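Local coordinates for pyridoxal phosphate homeostasis protein (Bifidobacterium adolescentis ATCC 15703, PDB 3CPG), which probably binds pyridoxal 5'-phosphate and takes part in keeping the cellular supply of this cofactor in balance, at residues D19-E24 / I61-A66; V167-E172 / F218-K223; K223-I228 / R240-G245. All blocks are in the same frame, centred on the assembly; numbering follows the deposited sequence.

Contact 1 (D19-E24 / I61-A66); sequences DARARE and IGEIMA
Arg21 reaches from helix 19-42 to Glu63 on helix 61-69 and grips one carboxylate oxygen with two nitrogens. NE lies 3.2 Å from Glu63 OE2. NH2 is closer, at 3.0 Å from the same OE2, and its bond is the straighter of the two, with an N-H...O angle of 156°. OE2 sits at the side edge of the guanidinium, in its plane. It is met on its anti side, somewhat out of the carboxylate plane. Both nitrogens bond the one oxygen, and the guanidinium and carboxylate planes are turned 62° apart. The Arg21 chain leaves with CG anti to the backbone N and bends at chi2 (70°), which swings the guanidinium across to the other helix. The family is built on a TIM barrel, and helix 61-69 follows the strand 51-55 of that barrel. Glu63 is buried there, and its second oxygen, OE1, forms a salt bridge with Lys10. Arg21 NH2 also bonds to the carbonyl oxygen of Phe268, so the two ends of the modelled chain meet at this pair. Beside the salt bridge the two segments barely meet: Ala66 CB stays 4.5 Å from Ala22 CA. Ala66 and Glu63 pack instead on Ile25, further along helix 19-42, and on Ile17. The outer side belongs to Glu24, an exposed residue, whose OE1 accepts from Arg21 NH1 at 3.0 Å in a second salt bridge.

Contact 2 (V167-E172 / F218-K223); sequences VNESGE and FSHLRK
Glu169 OE2 accepts a hydrogen bond from His220 ND1 at 2.7 Å, the one hydrogen bond between the loop 167-172 and the helix segment 218-223. It uses the syn lone pair. The bond is bent, with an N-H...O angle of 140°, and OE2 lies somewhat out of the ring plane. Carboxylate and imidazole planes stand 70° apart. The Glu169 chain folds back at chi2 (-78°), and this brings the carboxylate up to the edge of the ring. The bond would probably favour a negative charge on Glu169, which is buried. OE2 also rests 3.5 Å from Leu221 CD1. That methyl is shared: its other neighbour is Val167 CB, at 3.7 Å, and the two side chains lie alongside, running opposite ways. Behind Glu169 the loop is tied to itself. Asn168 OD1 accepts from Ser170 N in an Asx turn and from Ser170 OG, and Ser170 OG closes an ST turn with Glu172 N. The loop leaves strand 161-166 of the TIM barrel, and this His-carboxylate hydrogen bond joins it to helix 211-231, which packs against it. Val167 pairs through its backbone with Met202 of the neighbouring strand 196-202, while Leu221 also packs on Leu242 of strand 241-243.

Contact 3 (K223-I228 / R240-G245); sequences KTRDLI and RELSMG
Arg225 NH1 donates to the backbone carbonyl Arg240 O at 2.9 Å, with an N-H...O angle of 140°. The oxygen lies at the edge of the guanidinium, near its plane. Seen from the carbonyl, the donor is tilted 29° from the plane. Leu242 comes to the same guanidinium from a different direction. Its CD1 lies over one face, offset toward the rim, with NH1 as the nearest atom at 3.6 Å. The other methyl, CD2, touches the start of the arginine chain, 3.6 Å from Arg225 CB. The two side chains cross at about a right angle, and Leu242 thus meets both the root and the head of Arg225. With chi1 at -176° the Arg225 chain starts out toward the strand, and bends at chi2 and chi3 turn its guanidinium face to Leu242 CD1. Helix 211-231 and strand 241-243 are the last two elements of a beta-alpha-beta unit that starts with strand 196-202, one step of the TIM barrel. The helix covers the outside of the strand. Next out is Asp226, which, with Arg240 O, helps to hold the guanidinium in place. Its OD1 accepts from Arg225 NE at 2.7 Å and from NH2 at 3.0 Å, both from the same face of the carboxylate. With an alanine at Arg225, Asp226 would probably lose its charge partner, Arg240 O its donor, and Leu242 part of the packing round its methyls. Strand 241-243 is placed by its neighbours: Glu241 and Ser243 bond through the backbone to Leu201 of strand 196-202, and Leu242 to Thr259 and to Ile260 of strand 260-263. On the far side of the strand, the Glu241 carboxylate bonds to Thr259 and forms a salt bridge with Arg51.

In the fold
From the N terminus, contact 1 comes first. It closes a loop of 36 residues that holds strand 51-55, and it ties helix 19-42 to helix 61-69. The chain then runs on through the barrel. Contact 2 closes a loop of 45 residues, joining the segment after strand 161-166 to helix 211-231. Contact 3 closes a short loop of 11 residues, from the same helix to strand 241-243. The three are in series; none nests or crosses. Contacts 2 and 3 share Lys223 and touch, with Leu221 CD2 3.7 Å from the selenium (SE) of selenomethionine Met244. Contact 1 lies on the opposite side of the chain's centre, its centre about 34 Å from that of contact 2.

Contact 1 (D19-E24 / I61-A66)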
loop_
_atom_site.group_PDB
_atom_site.type_symbol
_atom_site.label_atom_id
_atom_site.label_comp_id
_atom_site.label_asym_id
_atom_site.label_seq_id
_atom_site.Cartn_x
_atom_site.Cartn_y
_atom_site.Cartn_z
ATOM N N ASP A 19 20.757 -7.413 18.228
ATOM C CA ASP A 19 21.452 -6.264 17.659
ATOM C C ASP A 19 21.795 -6.397 16.181
ATOM O O ASP A 19 21.582 -5.460 15.408
ATOM C CB ASP A 19 22.735 -5.976 18.445
ATOM C CG ASP A 19 22.464 -5.516 19.861
ATOM O OD1 ASP A 19 21.311 -5.136 20.161
ATOM O OD2 ASP A 19 23.415 -5.522 20.674
ATOM N N ALA A 20 22.331 -7.548 15.789
ATOM C CA ALA A 20 22.711 -7.763 14.395
ATOM C C ALA A 20 21.512 -7.646 13.465
ATOM O O ALA A 20 21.613 -7.047 12.392
ATOM C CB ALA A 20 23.375 -9.128 14.228
ATOM N N ARG A 21 20.382 -8.217 13.874
ATOM C CA ARG A 21 19.163 -8.160 13.065
ATOM C C ARG A 21 18.677 -6.718 12.941
ATOM O O ARG A 21 18.260 -6.282 11.867
ATOM C CB ARG A 21 18.059 -9.011 13.696
ATOM C CG ARG A 21 16.771 -9.053 12.880
ATOM C CD ARG A 21 16.958 -9.843 11.596
ATOM N NE ARG A 21 15.769 -9.783 10.749
ATOM C CZ ARG A 21 15.787 -9.424 9.469
ATOM N NH1 ARG A 21 16.935 -9.094 8.886
ATOM N NH2 ARG A 21 14.657 -9.376 8.778
ATOM N N ALA A 22 18.719 -5.982 14.048
ATOM C CA ALA A 22 18.289 -4.590 14.035
ATOM C C ALA A 22 19.165 -3.794 13.068
ATOM O O ALA A 22 18.678 -2.904 12.368
ATOM C CB ALA A 22 18.374 -4.000 15.434
ATOM N N ARG A 23 20.459 -4.112 13.031
ATOM C CA ARG A 23 21.377 -3.418 12.132
ATOM C C ARG A 23 21.054 -3.729 10.673
ATOM O O ARG A 23 21.065 -2.835 9.826
ATOM C CB ARG A 23 22.836 -3.806 12.417
ATOM C CG ARG A 23 23.391 -3.292 13.739
ATOM C CD ARG A 23 24.920 -3.313 13.744
ATOM N NE ARG A 23 25.475 -4.661 13.618
ATOM C CZ ARG A 23 25.594 -5.524 14.624
ATOM N NH1 ARG A 23 25.200 -5.189 15.844
ATOM N NH2 ARG A 23 26.107 -6.727 14.408
ATOM N N GLU A 24 20.765 -4.996 10.384
ATOM C CA GLU A 24 20.440 -5.410 9.021
ATOM C C GLU A 24 19.231 -4.642 8.503
ATOM O O GLU A 24 19.236 -4.132 7.387
ATOM C CB GLU A 24 20.121 -6.907 8.968
ATOM C CG GLU A 24 21.236 -7.826 9.443
ATOM C CD GLU A 24 20.869 -9.291 9.310
ATOM O OE1 GLU A 24 19.742 -9.663 9.705
ATOM O OE2 GLU A 24 21.708 -10.076 8.817
ATOM N N ILE A 61 6.825 -8.063 15.297
ATOM C CA ILE A 61 6.762 -6.699 15.813
ATOM C C ILE A 61 8.137 -6.067 16.009
ATOM O O ILE A 61 8.338 -4.891 15.700
ATOM C CB ILE A 61 5.969 -6.665 17.144
ATOM C CG1 ILE A 61 4.509 -7.029 16.864
ATOM C CG2 ILE A 61 6.060 -5.289 17.791
ATOM C CD1 ILE A 61 3.602 -7.004 18.090
ATOM N N GLY A 62 9.082 -6.841 16.523
ATOM C CA GLY A 62 10.415 -6.304 16.730
ATOM C C GLY A 62 11.042 -5.867 15.418
ATOM O O GLY A 62 11.651 -4.798 15.332
ATOM N N GLU A 63 10.895 -6.701 14.393
ATOM C CA GLU A 63 11.444 -6.407 13.073
ATOM C C GLU A 63 10.794 -5.169 12.461
ATOM O O GLU A 63 11.469 -4.284 11.934
ATOM C CB GLU A 63 11.222 -7.600 12.136
ATOM C CG GLU A 63 12.071 -8.815 12.466
ATOM C CD GLU A 63 11.772 -9.997 11.559
ATOM O OE1 GLU A 63 10.690 -10.604 11.702
ATOM O OE2 GLU A 63 12.618 -10.314 10.696
ATOM N N ILE A 64 9.472 -5.119 12.514
ATOM C CA ILE A 64 8.744 -3.990 11.946
ATOM C C ILE A 64 9.108 -2.680 12.631
ATOM O O ILE A 64 9.297 -1.660 11.967
ATOM C CB ILE A 64 7.222 -4.213 12.046
ATOM C CG1 ILE A 64 6.845 -5.470 11.259
ATOM C CG2 ILE A 64 6.469 -2.990 11.514
ATOM C CD1 ILE A 64 5.402 -5.892 11.421
HETATM N N MSE A 65 9.207 -2.697 13.956
HETATM C CA MSE A 65 9.554 -1.483 14.677
HETATM C C MSE A 65 10.987 -1.037 14.386
HETATM O O MSE A 65 11.294 0.154 14.433
HETATM C CB MSE A 65 9.332 -1.676 16.181
HETATM C CG MSE A 65 7.841 -1.842 16.560
HETATM SE SE MSE A 65 6.725 -0.432 15.850
HETATM C CE MSE A 65 7.600 1.051 16.648
ATOM N N ALA A 66 11.866 -1.985 14.079
ATOM C CA ALA A 66 13.240 -1.620 13.756
ATOM C C ALA A 66 13.185 -0.835 12.446
ATOM O O ALA A 66 13.928 0.126 12.253
ATOM C CB ALA A 66 14.111 -2.870 13.597
#

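Contact 2 (V167-E172 / F218-K223)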
loop_
_atom_site.group_PDB
_atom_site.type_symbol
_atom_site.label_atom_id
_atom_site.label_comp_id
_atom_site.label_asym_id
_atom_site.label_seq_id
_atom_site.Cartn_x
_atom_site.Cartn_y
_atom_site.Cartn_z
ATOM N N VAL A 167 -5.432 -2.795 -10.011
ATOM C CA VAL A 167 -5.580 -3.104 -11.424
ATOM C C VAL A 167 -4.563 -4.146 -11.868
ATOM O O VAL A 167 -3.407 -4.118 -11.448
ATOM C CB VAL A 167 -5.392 -1.836 -12.291
ATOM C CG1 VAL A 167 -5.624 -2.169 -13.760
ATOM C CG2 VAL A 167 -6.347 -0.748 -11.835
ATOM N N ASN A 168 -5.005 -5.062 -12.722
ATOM C CA ASN A 168 -4.132 -6.110 -13.237
ATOM C C ASN A 168 -3.372 -5.539 -14.430
ATOM O O ASN A 168 -3.959 -5.292 -15.482
ATOM C CB ASN A 168 -4.967 -7.315 -13.681
ATOM C CG ASN A 168 -4.119 -8.445 -14.250
ATOM O OD1 ASN A 168 -2.904 -8.319 -14.401
ATOM N ND2 ASN A 168 -4.768 -9.557 -14.574
ATOM N N GLU A 169 -2.072 -5.318 -14.255
ATOM C CA GLU A 169 -1.228 -4.775 -15.320
ATOM C C GLU A 169 -0.213 -5.822 -15.779
ATOM O O GLU A 169 0.776 -5.492 -16.437
ATOM C CB GLU A 169 -0.474 -3.538 -14.815
ATOM C CG GLU A 169 -1.369 -2.422 -14.291
ATOM C CD GLU A 169 -2.009 -1.608 -15.404
ATOM O OE1 GLU A 169 -1.915 -2.025 -16.578
ATOM O OE2 GLU A 169 -2.608 -0.550 -15.100
ATOM N N SER A 170 -0.464 -7.081 -15.439
ATOM C CA SER A 170 0.455 -8.166 -15.783
ATOM C C SER A 170 0.329 -8.682 -17.209
ATOM O O SER A 170 1.267 -9.281 -17.738
ATOM C CB SER A 170 0.259 -9.343 -14.831
ATOM O OG SER A 170 -0.952 -10.025 -15.120
ATOM N N GLY A 171 -0.828 -8.465 -17.823
ATOM C CA GLY A 171 -1.040 -8.944 -19.175
ATOM C C GLY A 171 -1.551 -10.369 -19.121
ATOM O O GLY A 171 -1.845 -10.982 -20.149
ATOM N N GLU A 172 -1.655 -10.894 -17.905
ATOM C CA GLU A 172 -2.137 -12.250 -17.673
ATOM C C GLU A 172 -3.468 -12.191 -16.930
ATOM O O GLU A 172 -3.526 -11.807 -15.762
ATOM C CB GLU A 172 -1.113 -13.034 -16.849
ATOM C CG GLU A 172 0.196 -13.285 -17.579
ATOM C CD GLU A 172 0.201 -14.599 -18.338
ATOM O OE1 GLU A 172 -0.796 -14.902 -19.028
ATOM O OE2 GLU A 172 1.211 -15.330 -18.247
ATOM N N PHE A 218 3.008 0.250 -15.574
ATOM C CA PHE A 218 3.037 1.366 -14.625
ATOM C C PHE A 218 2.512 2.622 -15.309
ATOM O O PHE A 218 1.798 3.428 -14.709
ATOM C CB PHE A 218 4.460 1.624 -14.120
ATOM C CG PHE A 218 5.030 0.510 -13.285
ATOM C CD1 PHE A 218 4.211 -0.258 -12.459
ATOM C CD2 PHE A 218 6.400 0.266 -13.281
ATOM C CE1 PHE A 218 4.751 -1.246 -11.639
ATOM C CE2 PHE A 218 6.951 -0.721 -12.462
ATOM C CZ PHE A 218 6.124 -1.477 -11.639
ATOM N N SER A 219 2.883 2.781 -16.575
ATOM C CA SER A 219 2.447 3.925 -17.362
ATOM C C SER A 219 0.928 3.882 -17.498
ATOM O O SER A 219 0.254 4.901 -17.378
ATOM C CB SER A 219 3.098 3.881 -18.748
ATOM O OG SER A 219 2.678 4.973 -19.545
ATOM N N HIS A 220 0.391 2.691 -17.743
ATOM C CA HIS A 220 -1.046 2.537 -17.890
ATOM C C HIS A 220 -1.755 2.917 -16.596
ATOM O O HIS A 220 -2.780 3.594 -16.625
ATOM C CB HIS A 220 -1.386 1.100 -18.287
ATOM C CG HIS A 220 -2.855 0.832 -18.383
ATOM N ND1 HIS A 220 -3.645 0.610 -17.277
ATOM C CD2 HIS A 220 -3.680 0.762 -19.456
ATOM C CE1 HIS A 220 -4.894 0.413 -17.663
ATOM N NE2 HIS A 220 -4.942 0.500 -18.980
ATOM N N LEU A 221 -1.199 2.500 -15.460
ATOM C CA LEU A 221 -1.809 2.824 -14.174
ATOM C C LEU A 221 -1.821 4.336 -13.949
ATOM O O LEU A 221 -2.815 4.891 -13.490
ATOM C CB LEU A 221 -1.055 2.145 -13.023
ATOM C CG LEU A 221 -1.896 2.012 -11.749
ATOM C CD1 LEU A 221 -3.015 1.008 -11.986
ATOM C CD2 LEU A 221 -1.013 1.558 -10.588
ATOM N N ARG A 222 -0.715 4.999 -14.273
ATOM C CA ARG A 222 -0.633 6.446 -14.098
ATOM C C ARG A 222 -1.667 7.171 -14.963
ATOM O O ARG A 222 -2.356 8.073 -14.491
ATOM C CB ARG A 222 0.761 6.968 -14.455
ATOM C CG ARG A 222 0.891 8.472 -14.233
ATOM C CD ARG A 222 2.176 9.057 -14.790
ATOM N NE ARG A 222 2.191 9.080 -16.251
ATOM C CZ ARG A 222 2.890 8.240 -17.004
ATOM N NH1 ARG A 222 3.645 7.302 -16.439
ATOM N NH2 ARG A 222 2.834 8.340 -18.328
ATOM N N LYS A 223 -1.763 6.783 -16.231
ATOM C CA LYS A 223 -2.721 7.417 -17.136
ATOM C C LYS A 223 -4.151 7.194 -16.660
ATOM O O LYS A 223 -4.990 8.090 -16.741
ATOM C CB LYS A 223 -2.563 6.869 -18.556
ATOM C CG LYS A 223 -1.263 7.272 -19.226
ATOM C CD LYS A 223 -1.198 6.746 -20.649
ATOM C CE LYS A 223 0.106 7.147 -21.318
ATOM N NZ LYS A 223 0.163 6.667 -22.731
#

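Contact 3 (K223-I228 / R240-G245)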
loop_
_atom_site.group_PDB
_atom_site.type_symbol
_atom_site.label_atom_id
_atom_site.label_comp_id
_atom_site.label_asym_id
_atom_site.label_seq_id
_atom_site.Cartn_x
_atom_site.Cartn_y
_atom_site.Cartn_z
ATOM N N LYS A 223 -1.763 6.783 -16.231
ATOM C CA LYS A 223 -2.721 7.417 -17.136
ATOM C C LYS A 223 -4.151 7.194 -16.660
ATOM O O LYS A 223 -4.990 8.090 -16.741
ATOM C CB LYS A 223 -2.563 6.869 -18.556
ATOM C CG LYS A 223 -1.263 7.272 -19.226
ATOM C CD LYS A 223 -1.198 6.746 -20.649
ATOM C CE LYS A 223 0.106 7.147 -21.318
ATOM N NZ LYS A 223 0.163 6.667 -22.731
ATOM N N THR A 224 -4.424 5.988 -16.176
ATOM C CA THR A 224 -5.752 5.652 -15.678
ATOM C C THR A 224 -6.075 6.546 -14.485
ATOM O O THR A 224 -7.172 7.088 -14.382
ATOM C CB THR A 224 -5.820 4.172 -15.263
ATOM O OG1 THR A 224 -5.654 3.348 -16.425
ATOM C CG2 THR A 224 -7.159 3.854 -14.602
ATOM N N ARG A 225 -5.109 6.695 -13.586
ATOM C CA ARG A 225 -5.266 7.547 -12.413
ATOM C C ARG A 225 -5.594 8.973 -12.879
ATOM O O ARG A 225 -6.506 9.619 -12.356
ATOM C CB ARG A 225 -3.961 7.524 -11.601
ATOM C CG ARG A 225 -3.952 8.299 -10.275
ATOM C CD ARG A 225 -3.751 9.801 -10.462
ATOM N NE ARG A 225 -2.604 10.138 -11.308
ATOM C CZ ARG A 225 -1.341 10.230 -10.898
ATOM N NH1 ARG A 225 -1.019 10.010 -9.631
ATOM N NH2 ARG A 225 -0.392 10.560 -11.768
ATOM N N ASP A 226 -4.857 9.456 -13.875
ATOM C CA ASP A 226 -5.090 10.806 -14.381
ATOM C C ASP A 226 -6.500 10.997 -14.930
ATOM O O ASP A 226 -7.132 12.028 -14.684
ATOM C CB ASP A 226 -4.070 11.160 -15.468
ATOM C CG ASP A 226 -2.660 11.290 -14.929
ATOM O OD1 ASP A 226 -2.498 11.466 -13.703
ATOM O OD2 ASP A 226 -1.712 11.234 -15.739
ATOM N N LEU A 227 -6.992 10.012 -15.676
ATOM C CA LEU A 227 -8.331 10.096 -16.248
ATOM C C LEU A 227 -9.399 10.104 -15.157
ATOM O O LEU A 227 -10.366 10.859 -15.230
ATOM C CB LEU A 227 -8.572 8.935 -17.225
ATOM C CG LEU A 227 -7.807 9.018 -18.553
ATOM C CD1 LEU A 227 -8.090 7.795 -19.415
ATOM C CD2 LEU A 227 -8.219 10.289 -19.282
ATOM N N ILE A 228 -9.225 9.272 -14.134
ATOM C CA ILE A 228 -10.199 9.231 -13.046
ATOM C C ILE A 228 -10.289 10.590 -12.349
ATOM O O ILE A 228 -11.381 11.079 -12.053
ATOM C CB ILE A 228 -9.830 8.158 -12.001
ATOM C CG1 ILE A 228 -9.860 6.775 -12.652
ATOM C CG2 ILE A 228 -10.807 8.221 -10.823
ATOM C CD1 ILE A 228 -9.264 5.672 -11.778
ATOM N N ARG A 240 -5.550 9.907 -6.016
ATOM C CA ARG A 240 -4.244 10.434 -6.399
ATOM C C ARG A 240 -3.037 9.515 -6.280
ATOM O O ARG A 240 -2.034 9.727 -6.956
ATOM C CB ARG A 240 -3.965 11.704 -5.594
ATOM C CG ARG A 240 -4.908 12.848 -5.897
ATOM C CD ARG A 240 -4.724 13.985 -4.906
ATOM N NE ARG A 240 -5.521 15.154 -5.265
ATOM C CZ ARG A 240 -5.302 15.906 -6.339
ATOM N NH1 ARG A 240 -4.306 15.613 -7.165
ATOM N NH2 ARG A 240 -6.077 16.953 -6.587
ATOM N N GLU A 241 -3.114 8.503 -5.427
ATOM C CA GLU A 241 -1.968 7.623 -5.250
ATOM C C GLU A 241 -1.776 6.582 -6.341
ATOM O O GLU A 241 -2.726 6.143 -6.993
ATOM C CB GLU A 241 -2.059 6.889 -3.907
ATOM C CG GLU A 241 -2.303 7.781 -2.704
ATOM C CD GLU A 241 -1.041 8.428 -2.156
ATOM O OE1 GLU A 241 0.031 8.322 -2.790
ATOM O OE2 GLU A 241 -1.133 9.050 -1.074
ATOM N N LEU A 242 -0.517 6.206 -6.529
ATOM C CA LEU A 242 -0.142 5.158 -7.464
ATOM C C LEU A 242 0.779 4.264 -6.652
ATOM O O LEU A 242 1.952 4.576 -6.453
ATOM C CB LEU A 242 0.599 5.721 -8.677
ATOM C CG LEU A 242 -0.281 6.453 -9.694
ATOM C CD1 LEU A 242 0.595 7.056 -10.787
ATOM C CD2 LEU A 242 -1.290 5.484 -10.286
ATOM N N SER A 243 0.224 3.169 -6.146
ATOM C CA SER A 243 0.996 2.225 -5.346
ATOM C C SER A 243 1.536 1.191 -6.314
ATOM O O SER A 243 0.818 0.286 -6.735
ATOM C CB SER A 243 0.098 1.558 -4.304
ATOM O OG SER A 243 0.830 0.649 -3.498
HETATM N N MSE A 244 2.802 1.347 -6.683
HETATM C CA MSE A 244 3.435 0.434 -7.624
HETATM C C MSE A 244 4.947 0.474 -7.488
HETATM O O MSE A 244 5.528 1.521 -7.196
HETATM C CB MSE A 244 3.020 0.794 -9.058
HETATM C CG MSE A 244 3.311 2.244 -9.468
HETATM SE SE MSE A 244 2.441 2.708 -11.134
HETATM C CE MSE A 244 3.544 4.148 -11.678
ATOM N N GLY A 245 5.575 -0.675 -7.707
ATOM C CA GLY A 245 7.015 -0.774 -7.590
ATOM C C GLY A 245 7.370 -1.470 -6.291
ATOM O O GLY A 245 6.837 -1.140 -5.234
#